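Local coordinates for initiator protein NS1 (Human bocavirus, PDB 4KW3) that probably recognises the viral replication origin and nicks one DNA strand through this N-terminal nuclease domain, so starting rolling-circle replication, at residues A[16-24]-A[134-145]; A[94-105]-A[116-124]. All coordinates share one frame; numbering follows the deposited sequence.

Interaction 1: A[16-24]-A[134-145]; sequences FTYVFKFPY and CAQFYGLILAEI
Y18 and F137 meet edge to face: the CD2–CE2 side of the F137 ring stands over the centre of the Y18 ring, the two planes at 83° and their centroids 5.2 Å apart. In the plane of that same tyrosine ring, C134 SG lies 3.8 Å from Y18 CE2, a sulfur–aromatic contact made at the edge. One turn further along the helix, the methyl I141 CG2 sits over a face of F20, offset toward its rim and 3.8 Å from the ring centroid, a CH-pi contact. Y138, with CG anti to its backbone N (chi1 -170°), swings its ring forward until its edge meets F20 CE1. I145 CD1 reaches F20 CZ at 3.7 Å, while its CG2 touches F22. P23, the centre of an inverse gamma turn just past the strand, rests its CG against Y138 OH and L142 CD2. Farther out, the Y18 hydroxyl is hydrogen-bonded to A130 O, M185 of strand 185-191 touches Y18, F137 and Y138, and helix 74-94 packs on F137 and I141. The axes of strand 16-21 and helix 134-145 approach to 10.2 Å at 47°, an apolar packing of a helix on a beta-sheet in an alpha/beta nuclease domain of the Rep clan.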
loop_
_atom_site.group_PDB
_atom_site.type_symbol
_atom_site.label_atom_id
_atom_site.label_comp_id
_atom_site.label_asym_id
_atom_site.label_seq_id
_atom_site.Cartn_x
_atom_site.Cartn_y
_atom_site.Cartn_z
ATOM N N PHE A 16 -7.760 8.246 -10.751
ATOM C CA PHE A 16 -7.824 6.845 -11.135
ATOM C C PHE A 16 -7.322 5.975 -9.998
ATOM O O PHE A 16 -6.518 6.417 -9.167
ATOM C CB PHE A 16 -7.022 6.616 -12.425
ATOM C CG PHE A 16 -7.521 7.434 -13.572
ATOM C CD1 PHE A 16 -7.050 8.731 -13.774
ATOM C CD2 PHE A 16 -8.515 6.931 -14.427
ATOM C CE1 PHE A 16 -7.543 9.511 -14.822
ATOM C CE2 PHE A 16 -9.008 7.701 -15.479
ATOM C CZ PHE A 16 -8.519 8.991 -15.676
ATOM N N THR A 17 -7.809 4.746 -9.953
ATOM C CA THR A 17 -7.434 3.825 -8.887
ATOM C C THR A 17 -6.795 2.563 -9.466
ATOM O O THR A 17 -7.338 1.934 -10.393
ATOM C CB THR A 17 -8.651 3.493 -7.999
ATOM O OG1 THR A 17 -9.170 4.712 -7.445
ATOM C CG2 THR A 17 -8.272 2.513 -6.848
ATOM N N TYR A 18 -5.618 2.221 -8.949
ATOM C CA TYR A 18 -4.914 1.013 -9.390
ATOM C C TYR A 18 -4.734 0.011 -8.248
ATOM O O TYR A 18 -4.704 0.380 -7.063
ATOM C CB TYR A 18 -3.529 1.359 -9.938
ATOM C CG TYR A 18 -3.515 2.269 -11.150
ATOM C CD1 TYR A 18 -3.545 3.652 -11.010
ATOM C CD2 TYR A 18 -3.434 1.744 -12.434
ATOM C CE1 TYR A 18 -3.498 4.486 -12.117
ATOM C CE2 TYR A 18 -3.409 2.559 -13.534
ATOM C CZ TYR A 18 -3.441 3.935 -13.377
ATOM O OH TYR A 18 -3.423 4.749 -14.503
ATOM N N VAL A 19 -4.585 -1.258 -8.614
ATOM C CA VAL A 19 -4.177 -2.264 -7.653
ATOM C C VAL A 19 -2.878 -2.913 -8.109
ATOM O O VAL A 19 -2.799 -3.493 -9.199
ATOM C CB VAL A 19 -5.242 -3.357 -7.426
ATOM C CG1 VAL A 19 -4.689 -4.403 -6.435
ATOM C CG2 VAL A 19 -6.495 -2.747 -6.870
ATOM N N PHE A 20 -1.865 -2.801 -7.254
ATOM C CA PHE A 20 -0.582 -3.446 -7.461
ATOM C C PHE A 20 -0.534 -4.719 -6.627
ATOM O O PHE A 20 -0.842 -4.681 -5.449
ATOM C CB PHE A 20 0.556 -2.508 -7.035
ATOM C CG PHE A 20 1.870 -3.213 -6.840
ATOM C CD1 PHE A 20 2.699 -3.471 -7.922
ATOM C CD2 PHE A 20 2.271 -3.634 -5.575
ATOM C CE1 PHE A 20 3.900 -4.133 -7.751
ATOM C CE2 PHE A 20 3.477 -4.296 -5.398
ATOM C CZ PHE A 20 4.296 -4.539 -6.488
ATOM N N LYS A 21 -0.184 -5.845 -7.245
ATOM C CA LYS A 21 0.015 -7.119 -6.544
ATOM C C LYS A 21 1.509 -7.420 -6.456
ATOM O O LYS A 21 2.185 -7.466 -7.480
ATOM C CB LYS A 21 -0.641 -8.263 -7.312
ATOM C CG LYS A 21 -1.943 -8.773 -6.757
ATOM C CD LYS A 21 -2.270 -10.162 -7.336
ATOM C CE LYS A 21 -2.739 -10.103 -8.803
ATOM N NZ LYS A 21 -4.226 -10.190 -8.972
ATOM N N PHE A 22 2.042 -7.622 -5.255
ATOM C CA PHE A 22 3.440 -8.035 -5.136
ATOM C C PHE A 22 3.671 -9.400 -5.842
ATOM O O PHE A 22 3.081 -10.416 -5.479
ATOM C CB PHE A 22 3.854 -8.097 -3.664
ATOM C CG PHE A 22 5.332 -8.160 -3.467
ATOM C CD1 PHE A 22 5.996 -9.368 -3.503
ATOM C CD2 PHE A 22 6.064 -7.005 -3.266
ATOM C CE1 PHE A 22 7.365 -9.419 -3.339
ATOM C CE2 PHE A 22 7.431 -7.053 -3.098
ATOM C CZ PHE A 22 8.080 -8.263 -3.137
ATOM N N PRO A 23 4.534 -9.431 -6.860
ATOM C CA PRO A 23 4.563 -10.649 -7.682
ATOM C C PRO A 23 5.351 -11.831 -7.085
ATOM O O PRO A 23 6.274 -12.345 -7.725
ATOM C CB PRO A 23 5.204 -10.171 -8.988
ATOM C CG PRO A 23 5.990 -8.901 -8.625
ATOM C CD PRO A 23 5.599 -8.479 -7.222
ATOM N N TYR A 24 4.985 -12.241 -5.874
ATOM C CA TYR A 24 5.582 -13.410 -5.207
ATOM C C TYR A 24 4.516 -14.229 -4.492
ATOM O O TYR A 24 4.099 -13.905 -3.378
ATOM C CB TYR A 24 6.664 -12.968 -4.213
ATOM C CG TYR A 24 7.436 -14.097 -3.567
ATOM C CD1 TYR A 24 8.311 -14.895 -4.301
ATOM C CD2 TYR A 24 7.337 -14.331 -2.207
ATOM C CE1 TYR A 24 9.024 -15.926 -3.698
ATOM C CE2 TYR A 24 8.055 -15.351 -1.597
ATOM C CZ TYR A 24 8.894 -16.142 -2.341
ATOM O OH TYR A 24 9.595 -17.152 -1.712
ATOM N N CYS A 134 -0.602 1.178 -17.103
ATOM C CA CYS A 134 -0.374 0.096 -16.158
ATOM C C CYS A 134 1.041 -0.505 -16.167
ATOM O O CYS A 134 1.659 -0.631 -15.119
ATOM C CB CYS A 134 -1.413 -1.018 -16.311
ATOM S SG CYS A 134 -2.962 -0.685 -15.475
ATOM N N ALA A 135 1.550 -0.894 -17.332
ATOM C CA ALA A 135 2.866 -1.536 -17.383
ATOM C C ALA A 135 3.991 -0.597 -16.931
ATOM O O ALA A 135 4.887 -0.986 -16.171
ATOM C CB ALA A 135 3.145 -2.087 -18.773
ATOM N N GLN A 136 3.924 0.641 -17.400
ATOM C CA GLN A 136 4.882 1.661 -17.032
ATOM C C GLN A 136 4.866 1.862 -15.516
ATOM O O GLN A 136 5.918 1.890 -14.873
ATOM C CB GLN A 136 4.531 2.957 -17.762
ATOM C CG GLN A 136 5.400 4.150 -17.457
ATOM C CD GLN A 136 4.795 5.458 -17.952
ATOM O OE1 GLN A 136 3.627 5.511 -18.348
ATOM N NE2 GLN A 136 5.604 6.512 -17.970
ATOM N N PHE A 137 3.664 1.983 -14.958
ATOM C CA PHE A 137 3.469 2.196 -13.533
ATOM C C PHE A 137 4.043 1.003 -12.774
ATOM O O PHE A 137 4.770 1.172 -11.793
ATOM C CB PHE A 137 1.980 2.377 -13.225
ATOM C CG PHE A 137 1.697 3.066 -11.909
ATOM C CD1 PHE A 137 2.725 3.363 -11.015
ATOM C CD2 PHE A 137 0.394 3.412 -11.564
ATOM C CE1 PHE A 137 2.463 4.003 -9.802
ATOM C CE2 PHE A 137 0.123 4.031 -10.354
ATOM C CZ PHE A 137 1.160 4.337 -9.472
ATOM N N TYR A 138 3.709 -0.194 -13.245
ATOM C CA TYR A 138 4.222 -1.449 -12.700
ATOM C C TYR A 138 5.753 -1.453 -12.650
ATOM O O TYR A 138 6.347 -1.854 -11.644
ATOM C CB TYR A 138 3.741 -2.622 -13.555
ATOM C CG TYR A 138 3.994 -3.999 -12.965
ATOM C CD1 TYR A 138 3.684 -4.285 -11.637
ATOM C CD2 TYR A 138 4.513 -5.026 -13.753
ATOM C CE1 TYR A 138 3.902 -5.557 -11.103
ATOM C CE2 TYR A 138 4.736 -6.284 -13.235
ATOM C CZ TYR A 138 4.437 -6.546 -11.909
ATOM O OH TYR A 138 4.663 -7.804 -11.413
ATOM N N GLY A 139 6.386 -1.001 -13.729
ATOM C CA GLY A 139 7.831 -1.012 -13.818
ATOM C C GLY A 139 8.489 -0.025 -12.872
ATOM O O GLY A 139 9.491 -0.327 -12.239
ATOM N N LEU A 140 7.915 1.162 -12.776
ATOM C CA LEU A 140 8.378 2.151 -11.836
ATOM C C LEU A 140 8.258 1.634 -10.391
ATOM O O LEU A 140 9.136 1.882 -9.562
ATOM C CB LEU A 140 7.577 3.433 -12.008
ATOM C CG LEU A 140 7.723 4.153 -13.348
ATOM C CD1 LEU A 140 6.798 5.371 -13.378
ATOM C CD2 LEU A 140 9.148 4.568 -13.562
ATOM N N ILE A 141 7.167 0.930 -10.090
ATOM C CA ILE A 141 6.961 0.397 -8.744
ATOM C C ILE A 141 8.025 -0.626 -8.449
ATOM O O ILE A 141 8.626 -0.603 -7.377
ATOM C CB ILE A 141 5.580 -0.242 -8.554
ATOM C CG1 ILE A 141 4.514 0.843 -8.395
ATOM C CG2 ILE A 141 5.566 -1.154 -7.329
ATOM C CD1 ILE A 141 3.079 0.324 -8.477
ATOM N N LEU A 142 8.249 -1.524 -9.407
ATOM C CA LEU A 142 9.252 -2.574 -9.260
ATOM C C LEU A 142 10.658 -1.996 -9.086
ATOM O O LEU A 142 11.446 -2.508 -8.288
ATOM C CB LEU A 142 9.202 -3.553 -10.435
ATOM C CG LEU A 142 7.946 -4.436 -10.501
ATOM C CD1 LEU A 142 7.832 -5.175 -11.851
ATOM C CD2 LEU A 142 7.840 -5.411 -9.314
ATOM N N ALA A 143 10.966 -0.929 -9.823
ATOM C CA ALA A 143 12.276 -0.283 -9.714
ATOM C C ALA A 143 12.544 0.170 -8.272
ATOM O O ALA A 143 13.649 -0.026 -7.759
ATOM C CB ALA A 143 12.410 0.867 -10.689
ATOM N N GLU A 144 11.535 0.768 -7.629
ATOM C CA GLU A 144 11.647 1.210 -6.237
ATOM C C GLU A 144 11.841 0.070 -5.225
ATOM O O GLU A 144 12.685 0.164 -4.331
ATOM C CB GLU A 144 10.419 2.018 -5.825
ATOM C CG GLU A 144 10.355 3.374 -6.436
ATOM C CD GLU A 144 11.338 4.352 -5.816
ATOM O OE1 GLU A 144 11.945 4.023 -4.768
ATOM O OE2 GLU A 144 11.500 5.453 -6.390
ATOM N N ILE A 145 11.051 -0.988 -5.378
ATOM C CA ILE A 145 11.154 -2.176 -4.549
ATOM C C ILE A 145 12.536 -2.827 -4.686
ATOM O O ILE A 145 13.214 -3.085 -3.696
ATOM C CB ILE A 145 10.082 -3.208 -4.949
ATOM C CG1 ILE A 145 8.681 -2.673 -4.645
ATOM C CG2 ILE A 145 10.328 -4.528 -4.247
ATOM C CD1 ILE A 145 7.554 -3.556 -5.140
#

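Interaction 2: A[94-105]-A[116-124]; sequences QRNMFPRCDIIV and CHIIVGGEG
I104 and I119 face each other as an antiparallel hydrogen-bonded pair, joined by I104 N to I119 O at 2.9 Å and by I119 N to I104 O at 2.8 Å. D102 and G121 repeat the pattern two residues along, and CA-H...O contacts such as I103 CA to I119 O, 3.3 Å, fill in between. Side chains alternate across this tight part. On one face I103 lies beside V120 and V105 beside I118, each pair pointing the same way; V105 CG2 and I118 CG1 approach to 4.0 Å, and helix 74-94 packs on I103, V105 and I118. I104 and I119 occupy the other face, under F11 and helix 204-212. D102 shares that face, but its carboxylate is held by S12 N and N248 ND2.

Toward G122 the pairing loosens, and the exposed side chains of R100 and E123 mark the solvent side. There a single amide takes over from the strand bonds. With CG beside its backbone N (chi1 -69°) and the chain extended beyond, Q94 reaches in so that NE2 donates to E123 O at 2.8 Å and to R100 O at 2.9 Å. Both acceptors lie close to the amide plane, while OE1 receives R100 N on a lone pair. Three bonds thus fix the rotation of the amide and tie the end of helix 74-94, closed by a Schellman motif at R95, to the residues at both strand ends, R100 and E123.

The whole is a beta hairpin in the central sheet of a rolling-circle nuclease. Strand 114-122 carries the predicted RCR-2 motif, H115, C116 and H117; H117, a predicted divalent-metal ligand, packs its ring edge-to-face with H115 and lies near the predicted nucleophile Y211.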
loop_
_atom_site.group_PDB
_atom_site.type_symbol
_atom_site.label_atom_id
_atom_site.label_comp_id
_atom_site.label_asym_id
_atom_site.label_seq_id
_atom_site.Cartn_x
_atom_site.Cartn_y
_atom_site.Cartn_z
ATOM N N GLN A 94 3.692 14.646 -16.474
ATOM C CA GLN A 94 3.668 16.105 -16.519
ATOM C C GLN A 94 4.977 16.752 -16.997
ATOM O O GLN A 94 5.057 17.983 -17.078
ATOM C CB GLN A 94 3.322 16.667 -15.148
ATOM C CG GLN A 94 1.924 16.410 -14.707
ATOM C CD GLN A 94 1.633 17.031 -13.360
ATOM O OE1 GLN A 94 2.448 17.772 -12.816
ATOM N NE2 GLN A 94 0.469 16.729 -12.811
ATOM N N ARG A 95 5.990 15.938 -17.294
ATOM C CA ARG A 95 7.323 16.450 -17.625
ATOM C C ARG A 95 7.712 17.581 -16.678
ATOM O O ARG A 95 7.969 18.696 -17.104
ATOM C CB ARG A 95 7.382 16.926 -19.067
ATOM C CG ARG A 95 6.684 16.006 -20.038
ATOM C CD ARG A 95 6.769 16.561 -21.452
ATOM N NE ARG A 95 6.102 15.682 -22.401
ATOM C CZ ARG A 95 4.780 15.597 -22.535
ATOM N NH1 ARG A 95 3.975 16.337 -21.775
ATOM N NH2 ARG A 95 4.259 14.763 -23.427
ATOM N N ASN A 96 7.699 17.278 -15.389
ATOM C CA ASN A 96 7.931 18.247 -14.344
ATOM C C ASN A 96 8.461 17.484 -13.135
ATOM O O ASN A 96 7.875 16.473 -12.747
ATOM C CB ASN A 96 6.613 18.929 -14.001
ATOM C CG ASN A 96 6.773 20.054 -13.006
ATOM O OD1 ASN A 96 7.749 20.116 -12.254
ATOM N ND2 ASN A 96 5.794 20.946 -12.976
ATOM N N MET A 97 9.539 17.974 -12.522
ATOM C CA MET A 97 10.150 17.277 -11.389
ATOM C C MET A 97 9.310 17.418 -10.136
ATOM O O MET A 97 9.428 16.625 -9.202
ATOM C CB MET A 97 11.581 17.764 -11.112
ATOM C CG MET A 97 12.613 17.427 -12.201
ATOM S SD MET A 97 12.615 15.693 -12.721
ATOM C CE MET A 97 12.816 14.826 -11.169
ATOM N N PHE A 98 8.439 18.415 -10.118
ATOM C CA PHE A 98 7.592 18.606 -8.954
ATOM C C PHE A 98 6.137 18.672 -9.371
ATOM O O PHE A 98 5.554 19.752 -9.430
ATOM C CB PHE A 98 8.025 19.857 -8.189
ATOM C CG PHE A 98 9.463 19.822 -7.769
ATOM C CD1 PHE A 98 9.839 19.154 -6.614
ATOM C CD2 PHE A 98 10.443 20.434 -8.538
ATOM C CE1 PHE A 98 11.166 19.106 -6.228
ATOM C CE2 PHE A 98 11.771 20.390 -8.160
ATOM C CZ PHE A 98 12.133 19.725 -7.002
ATOM N N PRO A 99 5.549 17.497 -9.661
ATOM C CA PRO A 99 4.208 17.361 -10.244
ATOM C C PRO A 99 3.095 17.821 -9.324
ATOM O O PRO A 99 3.220 17.680 -8.107
ATOM C CB PRO A 99 4.079 15.855 -10.509
ATOM C CG PRO A 99 5.106 15.215 -9.654
ATOM C CD PRO A 99 6.215 16.191 -9.497
ATOM N N ARG A 100 2.034 18.376 -9.904
ATOM C CA ARG A 100 0.836 18.706 -9.144
ATOM C C ARG A 100 -0.141 17.559 -9.230
ATOM O O ARG A 100 -0.768 17.339 -10.272
ATOM C CB ARG A 100 0.165 19.983 -9.653
ATOM C CG ARG A 100 1.055 21.204 -9.637
ATOM C CD ARG A 100 0.296 22.462 -10.024
ATOM N NE ARG A 100 1.201 23.604 -10.106
ATOM C CZ ARG A 100 1.499 24.404 -9.087
ATOM N NH1 ARG A 100 0.961 24.190 -7.890
ATOM N NH2 ARG A 100 2.338 25.417 -9.270
ATOM N N CYS A 101 -0.283 16.842 -8.125
ATOM C CA CYS A 101 -1.187 15.704 -8.064
ATOM C C CYS A 101 -1.587 15.366 -6.639
ATOM O O CYS A 101 -0.943 15.772 -5.687
ATOM C CB CYS A 101 -0.509 14.488 -8.672
ATOM S SG CYS A 101 1.058 14.174 -7.891
ATOM N N ASP A 102 -2.654 14.603 -6.493
ATOM C CA ASP A 102 -2.971 14.046 -5.199
ATOM C C ASP A 102 -2.783 12.547 -5.266
ATOM O O ASP A 102 -3.125 11.913 -6.275
ATOM C CB ASP A 102 -4.385 14.420 -4.754
ATOM C CG ASP A 102 -4.503 15.883 -4.348
ATOM O OD1 ASP A 102 -3.890 16.249 -3.318
ATOM O OD2 ASP A 102 -5.230 16.653 -5.028
ATOM N N ILE A 103 -2.204 11.987 -4.206
ATOM C CA ILE A 103 -1.917 10.557 -4.179
ATOM C C ILE A 103 -2.250 9.951 -2.816
ATOM O O ILE A 103 -1.765 10.420 -1.782
ATOM C CB ILE A 103 -0.420 10.287 -4.482
ATOM C CG1 ILE A 103 -0.048 10.828 -5.869
ATOM C CG2 ILE A 103 -0.095 8.785 -4.370
ATOM C CD1 ILE A 103 1.425 10.985 -6.081
ATOM N N ILE A 104 -3.080 8.909 -2.821
ATOM C CA ILE A 104 -3.240 8.057 -1.646
ATOM C C ILE A 104 -2.760 6.639 -1.983
ATOM O O ILE A 104 -3.054 6.122 -3.075
ATOM C CB ILE A 104 -4.683 8.012 -1.164
ATOM C CG1 ILE A 104 -5.127 9.412 -0.711
ATOM C CG2 ILE A 104 -4.838 6.946 -0.041
ATOM C CD1 ILE A 104 -6.655 9.572 -0.542
ATOM N N VAL A 105 -2.001 6.032 -1.067
ATOM C CA VAL A 105 -1.544 4.654 -1.222
ATOM C C VAL A 105 -1.834 3.909 0.072
ATOM O O VAL A 105 -1.620 4.433 1.172
ATOM C CB VAL A 105 -0.017 4.536 -1.605
ATOM C CG1 VAL A 105 0.447 3.080 -1.633
ATOM C CG2 VAL A 105 0.270 5.151 -2.953
ATOM N N CYS A 116 -1.183 -3.173 -2.969
ATOM C CA CYS A 116 -1.384 -1.773 -2.672
ATOM C C CYS A 116 -2.505 -1.224 -3.543
ATOM O O CYS A 116 -2.584 -1.535 -4.739
ATOM C CB CYS A 116 -0.123 -0.992 -2.971
ATOM S SG CYS A 116 1.153 -1.283 -1.805
ATOM N N HIS A 117 -3.353 -0.395 -2.945
ATOM C CA HIS A 117 -4.292 0.415 -3.706
ATOM C C HIS A 117 -3.672 1.788 -3.831
ATOM O O HIS A 117 -3.095 2.309 -2.852
ATOM C CB HIS A 117 -5.626 0.532 -2.991
ATOM C CG HIS A 117 -6.395 -0.744 -2.940
ATOM N ND1 HIS A 117 -7.399 -1.043 -3.845
ATOM C CD2 HIS A 117 -6.301 -1.809 -2.105
ATOM C CE1 HIS A 117 -7.897 -2.231 -3.557
ATOM N NE2 HIS A 117 -7.247 -2.717 -2.509
ATOM N N ILE A 118 -3.748 2.341 -5.042
ATOM C CA ILE A 118 -3.261 3.686 -5.317
ATOM C C ILE A 118 -4.390 4.515 -5.908
ATOM O O ILE A 118 -4.945 4.166 -6.948
ATOM C CB ILE A 118 -2.116 3.664 -6.355
ATOM C CG1 ILE A 118 -1.009 2.714 -5.907
ATOM C CG2 ILE A 118 -1.573 5.068 -6.642
ATOM C CD1 ILE A 118 -0.961 1.436 -6.686
ATOM N N ILE A 119 -4.734 5.612 -5.251
ATOM C CA ILE A 119 -5.611 6.595 -5.872
ATOM C C ILE A 119 -4.739 7.774 -6.279
ATOM O O ILE A 119 -4.071 8.390 -5.448
ATOM C CB ILE A 119 -6.741 7.084 -4.929
ATOM C CG1 ILE A 119 -7.482 5.907 -4.302
ATOM C CG2 ILE A 119 -7.725 7.937 -5.692
ATOM C CD1 ILE A 119 -8.356 6.312 -3.170
ATOM N N VAL A 120 -4.733 8.077 -7.567
ATOM C CA VAL A 120 -3.926 9.172 -8.066
ATOM C C VAL A 120 -4.709 10.067 -9.037
ATOM O O VAL A 120 -5.474 9.584 -9.897
ATOM C CB VAL A 120 -2.641 8.640 -8.713
ATOM C CG1 VAL A 120 -2.958 7.527 -9.724
ATOM C CG2 VAL A 120 -1.866 9.768 -9.342
ATOM N N GLY A 121 -4.515 11.375 -8.895
ATOM C CA GLY A 121 -5.234 12.325 -9.715
ATOM C C GLY A 121 -4.439 13.584 -9.983
ATOM O O GLY A 121 -3.686 14.060 -9.130
ATOM N N GLY A 122 -4.639 14.147 -11.166
ATOM C CA GLY A 122 -3.908 15.328 -11.563
ATOM C C GLY A 122 -3.655 15.353 -13.049
ATOM O O GLY A 122 -3.983 14.399 -13.756
ATOM N N GLU A 123 -3.081 16.465 -13.505
ATOM C CA GLU A 123 -2.766 16.716 -14.907
ATOM C C GLU A 123 -1.811 15.647 -15.413
ATOM O O GLU A 123 -0.914 15.244 -14.688
ATOM C CB GLU A 123 -2.129 18.101 -15.048
ATOM C CG GLU A 123 -2.256 18.739 -16.410
ATOM C CD GLU A 123 -1.830 20.200 -16.412
ATOM O OE1 GLU A 123 -1.164 20.635 -15.447
ATOM O OE2 GLU A 123 -2.179 20.916 -17.372
ATOM N N GLY A 124 -2.014 15.179 -16.643
ATOM C CA GLY A 124 -1.167 14.150 -17.224
ATOM C C GLY A 124 -1.797 12.768 -17.270
ATOM O O GLY A 124 -1.370 11.919 -18.062
#

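Interactions 1 and 2, their centres 14 Å apart, share one mixed sheet, in which strand 15-21 and strand 101-109 flank strand 114-122. F16 N to V120 O and Y18 N to I118 O, at 2.8 and 2.9 Å, are probable hydrogen bonds that join the two contacts directly. Along the chain, strand 15-21 comes first, then the hairpin of interaction 2, and then helix 134-149, which returns to the first strand. Helix 74-94 packs against both contacts on the same side of the sheet. Helices 74-94 and 134-149 thus pack on the sheet that carries the predicted metal ligands, H115 and H117 on strand 114-122 and E108 on strand 101-109.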